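PDB 1Q5N: 3-carboxy-cis,cis-muconate cycloisomerase from Acinetobacter calcoaceticus, which is a mainly helical enzyme of the lyase (fumarase/aspartase-like) superfamily that assembles from four copies of its chain. Local coordinates for residues 141-144 with 145-149; 300-303 with 304-308; 322-325 with 326-329. All blocks are in the same frame, centred on the assembly; numbering follows the deposited sequence.

Interaction 1 of 3, residues 141-144 with 145-149; sequences LSQA and QTYRH
Q145, T146 and Y147 send their backbone N-H groups to the carbonyls of L141, S142 and Q143, the final i to i+4 bonds of helix 110-146, with Y147 N 3.1 Å from Q143 O. S142 O is gripped twice: besides T146 N it accepts the hydroxyl of T146, OG1 lying 3.1 Å from S142 O, and the two donors come from opposite faces of the carbonyl plane. With OG1 anti to the carbonyl carbon of T146 and beside its N (chi1 -58°), the hydroxyl is turned back along the helix, toward the preceding turn. T146 CG2 meanwhile sits over the centre of one face of the Y147 ring, 3.9 Å above it. This is a helix C-terminus: Y147 is the first residue to leave helical backbone angles, and the chain continues toward strand 151-156. The side chains of Q143 and Y147 run alongside one another, amide and ring planes 42° apart; a bend at chi2 of Q143 (-85°) brings its OE1 to 3.5 Å from Y147 CE2, while NE2 is hydrogen-bonded to L349 O. Beyond the turn, the CB of R148 lies 3.3 Å from A144 O, while its guanidinium leads away to helix 438-447, forming a salt bridge with D443 and a hydrogen bond with Q439. A144 and Q143 both rest on L170 of helix 166-191.

Interaction 2 of 3, residues 300-303 with 304-308; sequences NRVP and ALMSS
V302 and M306 project together from the helix, V302 CG1 meeting M306 CE at 4.1 Å. The M306 chain is bent at chi2 (-56°) and again at chi3, which brings its methyl beside CG1 of V302. M306 CG also passes 3.5 Å from V302 O. L305 lies along the R301 side chain, its CD1 4.3 Å from R301 CG, and L305 CG rests 3.3 Å from R301 O. The i to i+4 bonds, L305 N to R301 O and M306 N to V302 O, both 2.9 Å, set V302 and M306 one turn apart, whereas P303 O receives only weak bonds from M306 N and S307 N. P303, having no N-H, interrupts the bonding to the turn before: this is a proline-kinked helix in the bundle at the core of the tetramer, as in the fumarase/aspartase-like superfamily. Farther out, the R301 guanidinium forms a salt bridge with E333. A304 and S308 pack on S308 and A304 of the second subunit, P303 and M306 on Y310 of the third, and S307 OG is hydrogen-bonded to S307 OG of the fourth. Helix 290-311 thus lies buried between helix 323-351, where L305 meets I334, helix 235-261, where V302 meets T248 and M306 meets A241, and neighbouring subunits.

Interaction 3 of 3, residues 322-325 with 326-329; sequences GAWH and AEWL
Aromatic contacts dominate the first two turns of helix 323-351, where W324, H325 and W328 form a cluster. W328 presents its edge to the face of W324 in a T-shaped pair: the five-membered rings are 4.7 Å apart between centroids, with planes at 77°, and W328 CZ2 stands 3.5 Å above the W324 plane. CG of W324 is anti to its backbone N (chi1 175°), while CG of W328 takes the position beside its N, which brings the indoles together. H325 runs alongside W328, its CD2 3.3 Å from W328 CZ3, in an oblique ring pair with planes at 42°. A CH-pi contact adds to this, H325 CA lying over the W328 six-membered ring, 3.9 Å from its centroid. At the edge of W324, in its plane, E327 OE1 comes to 3.9 Å from CD1. Among polar contacts, that oxygen forms a salt bridge with R234, and H325 NE2 is hydrogen-bonded to G79 O. Backbone bonds begin at the N-cap G322, whose O accepts A326 N at 3.0 Å; W328 N makes an i to i+3 bond to H325 O, 3.1 Å, from above the carbonyl plane. W324 packs on Q111, L114 and D115 of helix 110-146; W328 touches L11 of the second subunit, H325 touches A297 of the same neighbour and W157 of the third, so this helix start is wedged between helix 110-146 and neighbouring subunits.

In the fold
All three are local contacts within helices, in series along the chain; none nests in or crosses another, and none closes a long loop. Interaction 1 finishes helix 110-146 at the surface, where helices 166-191 and 438-447 meet it. Much later, interaction 2 lies inside helix 290-311, its centre about 33 Å from that of interaction 1. Interaction 3 then opens helix 323-351, the next in the chain; its centre is about 14 Å from that of interaction 2, with nearest atoms about 5 Å apart. Both touch the second subunit. Interactions 1 and 3 lie on opposite sides of the chain's centre, yet helix 110-146, which ends in interaction 1, also packs on interaction 3.

Interaction 1 of 3, residues 141-144 with 145-149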
# COMPACT_ATOMS: atom_id res chain seq x y z
N LEU A 141 32.21 -1.06 6.83
CA LEU A 141 33.22 -2.05 7.21
C LEU A 141 34.35 -1.36 8.00
O LEU A 141 34.79 -1.85 9.00
CB LEU A 141 33.82 -2.73 5.99
CG LEU A 141 33.02 -3.70 5.13
CD1 LEU A 141 33.77 -3.86 3.79
CD2 LEU A 141 32.83 -5.04 5.83
N SER A 142 34.80 -0.21 7.54
CA SER A 142 35.87 0.50 8.19
C SER A 142 35.51 0.95 9.63
O SER A 142 36.32 0.81 10.56
CB SER A 142 36.26 1.68 7.31
OG SER A 142 36.86 2.69 8.09
N GLN A 143 34.29 1.46 9.83
CA GLN A 143 33.83 1.90 11.14
C GLN A 143 33.60 0.70 12.01
O GLN A 143 33.82 0.75 13.21
CB GLN A 143 32.53 2.69 10.99
CG GLN A 143 32.75 3.94 10.18
CD GLN A 143 33.26 5.10 11.02
OE1 GLN A 143 34.21 4.95 11.82
NE2 GLN A 143 32.63 6.27 10.86
N ALA A 144 33.17 -0.41 11.43
CA ALA A 144 32.93 -1.59 12.24
C ALA A 144 34.21 -2.03 12.93
O ALA A 144 34.21 -2.49 14.08
CB ALA A 144 32.39 -2.75 11.38
N GLN A 145 35.31 -1.92 12.18
CA GLN A 145 36.66 -2.28 12.64
C GLN A 145 37.12 -1.29 13.72
O GLN A 145 37.62 -1.68 14.76
CB GLN A 145 37.59 -2.23 11.41
CG GLN A 145 39.03 -2.67 11.57
CD GLN A 145 39.63 -3.08 10.19
OE1 GLN A 145 39.69 -2.26 9.23
NE2 GLN A 145 40.05 -4.35 10.08
N THR A 146 36.95 0.01 13.47
CA THR A 146 37.34 1.02 14.42
C THR A 146 36.67 0.86 15.80
O THR A 146 37.29 1.12 16.84
CB THR A 146 37.00 2.41 13.87
OG1 THR A 146 37.66 2.61 12.63
CG2 THR A 146 37.48 3.47 14.78
N TYR A 147 35.42 0.39 15.81
CA TYR A 147 34.64 0.28 17.06
C TYR A 147 34.24 -1.11 17.43
O TYR A 147 33.27 -1.30 18.19
CB TYR A 147 33.37 1.14 16.93
CG TYR A 147 33.65 2.61 16.71
CD1 TYR A 147 34.11 3.41 17.77
CD2 TYR A 147 33.45 3.21 15.48
CE1 TYR A 147 34.36 4.79 17.59
CE2 TYR A 147 33.70 4.59 15.29
CZ TYR A 147 34.15 5.36 16.35
OH TYR A 147 34.42 6.70 16.18
N ARG A 148 34.95 -2.11 16.93
CA ARG A 148 34.56 -3.46 17.26
C ARG A 148 34.62 -3.76 18.76
O ARG A 148 34.01 -4.72 19.23
CB ARG A 148 35.42 -4.46 16.47
CG ARG A 148 36.96 -4.38 16.67
CD ARG A 148 37.47 -5.82 16.69
NE ARG A 148 37.80 -6.28 15.37
CZ ARG A 148 37.57 -7.50 14.88
NH1 ARG A 148 36.98 -8.49 15.55
NH2 ARG A 148 38.01 -7.75 13.66
N HIS A 149 35.36 -2.95 19.50
CA HIS A 149 35.50 -3.13 20.95
C HIS A 149 34.75 -2.06 21.76
O HIS A 149 34.83 -2.06 22.99
CB HIS A 149 37.00 -3.14 21.38
CG HIS A 149 37.78 -4.30 20.84
ND1 HIS A 149 38.86 -4.15 19.98
CD2 HIS A 149 37.55 -5.64 20.92
CE1 HIS A 149 39.25 -5.34 19.55
NE2 HIS A 149 38.47 -6.26 20.11

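Interaction 2 of 3, residues 300-303 with 304-308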
# COMPACT_ATOMS: atom_id res chain seq x y z
N ASN A 300 8.90 5.28 4.53
CA ASN A 300 7.42 5.32 4.64
C ASN A 300 6.87 5.32 3.16
O ASN A 300 6.02 4.50 2.79
CB ASN A 300 6.99 6.64 5.36
CG ASN A 300 5.51 7.04 5.11
OD1 ASN A 300 4.77 7.28 6.08
ND2 ASN A 300 5.09 7.16 3.85
N ARG A 301 7.42 6.21 2.33
CA ARG A 301 6.98 6.40 0.97
C ARG A 301 7.29 5.22 -0.03
O ARG A 301 6.43 4.83 -0.85
CB ARG A 301 7.59 7.73 0.53
CG ARG A 301 6.96 8.44 -0.66
CD ARG A 301 5.52 8.99 -0.42
NE ARG A 301 4.89 9.46 -1.68
CZ ARG A 301 5.51 10.24 -2.59
NH1 ARG A 301 6.77 10.63 -2.42
NH2 ARG A 301 4.86 10.70 -3.68
N VAL A 302 8.49 4.63 0.06
CA VAL A 302 8.86 3.56 -0.84
C VAL A 302 7.93 2.35 -0.70
O VAL A 302 7.51 1.80 -1.73
CB VAL A 302 10.40 3.22 -0.74
CG1 VAL A 302 10.73 1.97 -1.54
CG2 VAL A 302 11.19 4.37 -1.38
N PRO A 303 7.61 1.91 0.54
CA PRO A 303 6.69 0.75 0.67
C PRO A 303 5.34 1.04 -0.00
O PRO A 303 4.73 0.11 -0.62
CB PRO A 303 6.53 0.58 2.18
CG PRO A 303 7.95 0.98 2.69
CD PRO A 303 8.19 2.26 1.85
N ALA A 304 4.86 2.29 0.12
CA ALA A 304 3.59 2.67 -0.53
C ALA A 304 3.76 2.62 -2.05
O ALA A 304 2.91 2.11 -2.72
CB ALA A 304 3.13 4.08 -0.09
N LEU A 305 4.86 3.16 -2.58
CA LEU A 305 5.09 3.12 -4.02
C LEU A 305 5.21 1.66 -4.54
O LEU A 305 4.86 1.38 -5.72
CB LEU A 305 6.33 3.92 -4.40
CG LEU A 305 6.16 5.42 -4.11
CD1 LEU A 305 7.53 6.08 -4.19
CD2 LEU A 305 5.20 6.08 -5.12
N MET A 306 5.68 0.74 -3.67
CA MET A 306 5.82 -0.66 -4.05
C MET A 306 4.42 -1.23 -4.35
O MET A 306 4.27 -2.02 -5.29
CB MET A 306 6.44 -1.51 -2.92
CG MET A 306 7.96 -1.46 -2.78
SD MET A 306 8.82 -1.92 -4.31
CE MET A 306 9.50 -0.47 -4.53
N SER A 307 3.42 -0.85 -3.53
CA SER A 307 2.07 -1.33 -3.74
C SER A 307 1.66 -0.96 -5.18
O SER A 307 1.16 -1.77 -5.95
CB SER A 307 1.12 -0.71 -2.72
OG SER A 307 -0.17 -0.48 -3.27
N SER A 308 1.93 0.28 -5.55
CA SER A 308 1.61 0.75 -6.87
C SER A 308 2.30 0.02 -8.08
O SER A 308 1.63 -0.35 -9.07
CB SER A 308 1.94 2.24 -6.95
OG SER A 308 1.65 2.71 -8.23

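Interaction 3 of 3, residues 322-325 with 326-329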
# COMPACT_ATOMS: atom_id res chain seq x y z
N GLY A 322 -3.93 2.38 -18.09
CA GLY A 322 -3.81 2.71 -16.67
C GLY A 322 -2.56 2.20 -15.94
O GLY A 322 -1.77 2.99 -15.46
N ALA A 323 -2.38 0.88 -15.90
CA ALA A 323 -1.23 0.28 -15.23
C ALA A 323 0.10 0.77 -15.78
O ALA A 323 1.02 1.04 -15.03
CB ALA A 323 -1.26 -1.25 -15.32
N TRP A 324 0.21 0.86 -17.09
CA TRP A 324 1.47 1.30 -17.71
C TRP A 324 1.72 2.78 -17.44
O TRP A 324 2.85 3.19 -17.11
CB TRP A 324 1.42 0.97 -19.22
CG TRP A 324 2.61 1.49 -20.01
CD1 TRP A 324 3.94 1.38 -19.68
CD2 TRP A 324 2.57 2.13 -21.29
NE1 TRP A 324 4.71 1.92 -20.67
CE2 TRP A 324 3.89 2.39 -21.67
CE3 TRP A 324 1.53 2.52 -22.14
CZ2 TRP A 324 4.21 3.01 -22.87
CZ3 TRP A 324 1.85 3.15 -23.34
CH2 TRP A 324 3.18 3.39 -23.69
N HIS A 325 0.68 3.60 -17.58
CA HIS A 325 0.80 5.03 -17.29
C HIS A 325 1.30 5.27 -15.83
O HIS A 325 2.13 6.15 -15.59
CB HIS A 325 -0.59 5.71 -17.48
CG HIS A 325 -0.97 5.94 -18.91
ND1 HIS A 325 -1.09 4.91 -19.83
CD2 HIS A 325 -1.10 7.08 -19.63
CE1 HIS A 325 -1.27 5.40 -21.04
NE2 HIS A 325 -1.28 6.72 -20.94
N ALA A 326 0.81 4.48 -14.87
CA ALA A 326 1.17 4.67 -13.45
C ALA A 326 2.67 4.46 -13.22
O ALA A 326 3.25 5.11 -12.37
CB ALA A 326 0.36 3.74 -12.56
N GLU A 327 3.28 3.55 -13.97
CA GLU A 327 4.73 3.29 -13.84
C GLU A 327 5.53 4.55 -14.11
O GLU A 327 6.60 4.76 -13.50
CB GLU A 327 5.25 2.25 -14.87
CG GLU A 327 4.71 0.82 -14.81
CD GLU A 327 5.16 0.02 -16.07
OE1 GLU A 327 6.18 0.38 -16.71
OE2 GLU A 327 4.50 -0.97 -16.40
N TRP A 328 5.06 5.39 -15.03
CA TRP A 328 5.83 6.58 -15.34
C TRP A 328 5.94 7.48 -14.13
O TRP A 328 6.84 8.33 -14.09
CB TRP A 328 5.22 7.38 -16.51
CG TRP A 328 4.92 6.59 -17.73
CD1 TRP A 328 5.55 5.42 -18.16
CD2 TRP A 328 3.92 6.89 -18.71
NE1 TRP A 328 4.98 4.99 -19.34
CE2 TRP A 328 3.98 5.86 -19.70
CE3 TRP A 328 2.97 7.91 -18.84
CZ2 TRP A 328 3.13 5.84 -20.81
CZ3 TRP A 328 2.11 7.90 -19.96
CH2 TRP A 328 2.20 6.87 -20.92
N LEU A 329 5.01 7.36 -13.18
CA LEU A 329 5.05 8.18 -11.99
C LEU A 329 5.75 7.48 -10.83
O LEU A 329 6.45 8.10 -10.07
CB LEU A 329 3.64 8.54 -11.52
CG LEU A 329 2.93 9.52 -12.47
CD1 LEU A 329 1.50 9.70 -12.03
CD2 LEU A 329 3.63 10.85 -12.52